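PDB 4PJ2: putative exported protein from Aeromonas hydrophila subsp. hydrophila, which binds a magnesium ion and is probably a periplasmic inhibitor of i-type lysozymes. Local coordinates for residues A[30-35]-A[91-96]. Numbering follows the deposited sequence.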
loop_
_atom_site.group_PDB
_atom_site.type_symbol
_atom_site.label_atom_id
_atom_site.label_comp_id
_atom_site.label_asym_id
_atom_site.label_seq_id
_atom_site.Cartn_x
_atom_site.Cartn_y
_atom_site.Cartn_z
ATOM N N GLY A 30 4.027 6.358 4.293
ATOM C CA GLY A 30 4.261 7.779 4.478
ATOM C C GLY A 30 2.942 8.471 4.690
ATOM O O GLY A 30 2.157 8.081 5.549
ATOM N N SER A 31 2.696 9.505 3.900
ATOM C CA SER A 31 1.520 10.337 4.050
ATOM C C SER A 31 0.995 10.724 2.686
ATOM O O SER A 31 1.653 10.579 1.669
ATOM C CB SER A 31 1.854 11.597 4.845
ATOM O OG SER A 31 2.711 12.447 4.088
ATOM N N TYR A 32 -0.192 11.296 2.703
ATOM C CA TYR A 32 -0.684 12.042 1.567
ATOM C C TYR A 32 -1.456 13.228 2.101
ATOM O O TYR A 32 -1.841 13.268 3.263
ATOM C CB TYR A 32 -1.542 11.173 0.659
ATOM C CG TYR A 32 -2.873 10.778 1.227
ATOM C CD1 TYR A 32 -3.996 11.544 0.981
ATOM C CD2 TYR A 32 -3.024 9.630 1.980
ATOM C CE1 TYR A 32 -5.223 11.162 1.464
ATOM C CE2 TYR A 32 -4.245 9.245 2.468
ATOM C CZ TYR A 32 -5.343 10.010 2.205
ATOM O OH TYR A 32 -6.583 9.658 2.670
ATOM N N ASP A 33 -1.676 14.214 1.247
ATOM C CA ASP A 33 -2.501 15.336 1.626
ATOM C C ASP A 33 -3.577 15.573 0.596
ATOM O O ASP A 33 -3.443 15.198 -0.568
ATOM C CB ASP A 33 -1.682 16.604 1.868
ATOM C CG ASP A 33 -0.933 17.086 0.652
ATOM O OD1 ASP A 33 0.272 16.741 0.519
ATOM O OD2 ASP A 33 -1.538 17.853 -0.137
ATOM N N VAL A 34 -4.656 16.157 1.091
ATOM C CA VAL A 34 -5.786 16.583 0.299
ATOM C C VAL A 34 -5.906 18.081 0.520
ATOM O O VAL A 34 -5.940 18.532 1.645
ATOM C CB VAL A 34 -7.071 15.894 0.786
ATOM C CG1 VAL A 34 -8.253 16.389 -0.012
ATOM C CG2 VAL A 34 -6.946 14.373 0.693
ATOM N N ARG A 35 -5.968 18.833 -0.565
ATOM C CA ARG A 35 -6.069 20.298 -0.508
ATOM C C ARG A 35 -7.288 20.721 -1.304
ATOM O O ARG A 35 -7.474 20.268 -2.422
ATOM C CB ARG A 35 -4.810 20.965 -1.062
ATOM C CG ARG A 35 -3.591 20.835 -0.143
ATOM C CD ARG A 35 -2.351 21.332 -0.826
ATOM N NE ARG A 35 -1.347 22.001 -0.007
ATOM C CZ ARG A 35 -0.263 21.459 0.530
ATOM N NH1 ARG A 35 -0.049 20.154 0.515
ATOM N NH2 ARG A 35 0.593 22.256 1.148
ATOM N N SER A 91 -6.765 0.108 1.711
ATOM C CA SER A 91 -7.280 0.999 2.730
ATOM C C SER A 91 -7.833 2.209 2.004
ATOM O O SER A 91 -7.563 2.419 0.821
ATOM C CB SER A 91 -6.182 1.373 3.738
ATOM O OG SER A 91 -5.046 1.922 3.086
ATOM N N ALA A 92 -8.669 2.967 2.681
ATOM C CA ALA A 92 -9.230 4.142 2.046
ATOM C C ALA A 92 -9.723 5.098 3.091
ATOM O O ALA A 92 -10.176 4.695 4.163
ATOM C CB ALA A 92 -10.375 3.763 1.123
ATOM N N ASP A 93 -9.639 6.376 2.751
ATOM C CA ASP A 93 -10.228 7.448 3.533
ATOM C C ASP A 93 -11.252 8.171 2.685
ATOM O O ASP A 93 -11.024 8.407 1.505
ATOM C CB ASP A 93 -9.146 8.433 3.980
ATOM C CG ASP A 93 -8.097 7.768 4.813
ATOM O OD1 ASP A 93 -8.429 7.307 5.924
ATOM O OD2 ASP A 93 -6.946 7.665 4.337
ATOM N N ALA A 94 -12.373 8.513 3.299
ATOM C CA ALA A 94 -13.394 9.322 2.643
ATOM C C ALA A 94 -13.431 10.714 3.275
ATOM O O ALA A 94 -13.290 10.848 4.493
ATOM C CB ALA A 94 -14.766 8.655 2.743
ATOM N N PHE A 95 -13.667 11.717 2.435
ATOM C CA PHE A 95 -13.724 13.114 2.846
ATOM C C PHE A 95 -14.983 13.779 2.328
ATOM O O PHE A 95 -15.372 13.571 1.179
ATOM C CB PHE A 95 -12.537 13.918 2.287
ATOM C CG PHE A 95 -11.195 13.395 2.681
ATOM C CD1 PHE A 95 -10.462 13.998 3.689
ATOM C CD2 PHE A 95 -10.645 12.324 2.015
ATOM C CE1 PHE A 95 -9.225 13.510 4.033
ATOM C CE2 PHE A 95 -9.408 11.818 2.371
ATOM C CZ PHE A 95 -8.700 12.417 3.373
ATOM N N THR A 96 -15.592 14.592 3.173
ATOM C CA THR A 96 -16.603 15.532 2.706
ATOM C C THR A 96 -15.904 16.815 2.308
ATOM O O THR A 96 -14.885 17.181 2.914
ATOM C CB THR A 96 -17.676 15.830 3.757
ATOM O OG1 THR A 96 -17.059 16.166 4.998
ATOM C CG2 THR A 96 -18.558 14.627 3.952
#
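Segments 30-35 and 91-96, parts of strands 30-37 and 90-98, run nearly parallel, the segment axes 10.5 Å apart at closest approach and turned by 17°, so Tyr-32 and Val-34 of one reach Asp-93 and Phe-95 of the other through side chains alone. This is the face-to-face packing of a beta sandwich: each strand is an inner member of its own antiparallel four-stranded sheet, and the centre of the contact lies about 4 Å from the centre of the chain.

The polar part of the interface is a hydrogen bond donated by the Tyr-32 hydroxyl, with OH 2.6 Å from OD2 of Asp-93. OD2 lies at the edge of the phenol ring, near its plane, while the carboxylate is turned from the ring, and the hydroxyl meets OD2 on its anti side, 25° out of the carboxylate plane. With CG tucked between the backbone N and the carbonyl carbon (chi1 70°), the tyrosine ring stands out from its strand and carries the hydroxyl across to the other sheet. Asp-93 is buried, but both its oxygens are engaged: OD1 bonds to ND1 of His-108 on the adjoining strand 102-112, which probably helps to hold the carboxylate in place for the tyrosine.

Phe-95 reaches across from the other sheet to meet both Tyr-32 and Val-34. Its CZ is 3.5 Å from OH of Tyr-32, the hydroxyl lying at the rim of the phenyl ring, near its plane. Leu-55 of strand 49-57, next to strand 30-37 in its sheet, also touches Tyr-32, Asp-93 and Phe-95. Glu-76, a ligand of the bound magnesium ion, has its side chain about 6 Å from that of Phe-95. Over one face of the phenyl ring, Val-34 CG2 makes a CH-pi contact, 4.1 Å from the Phe-95 ring centroid and displaced toward the CZ and CE2 rim.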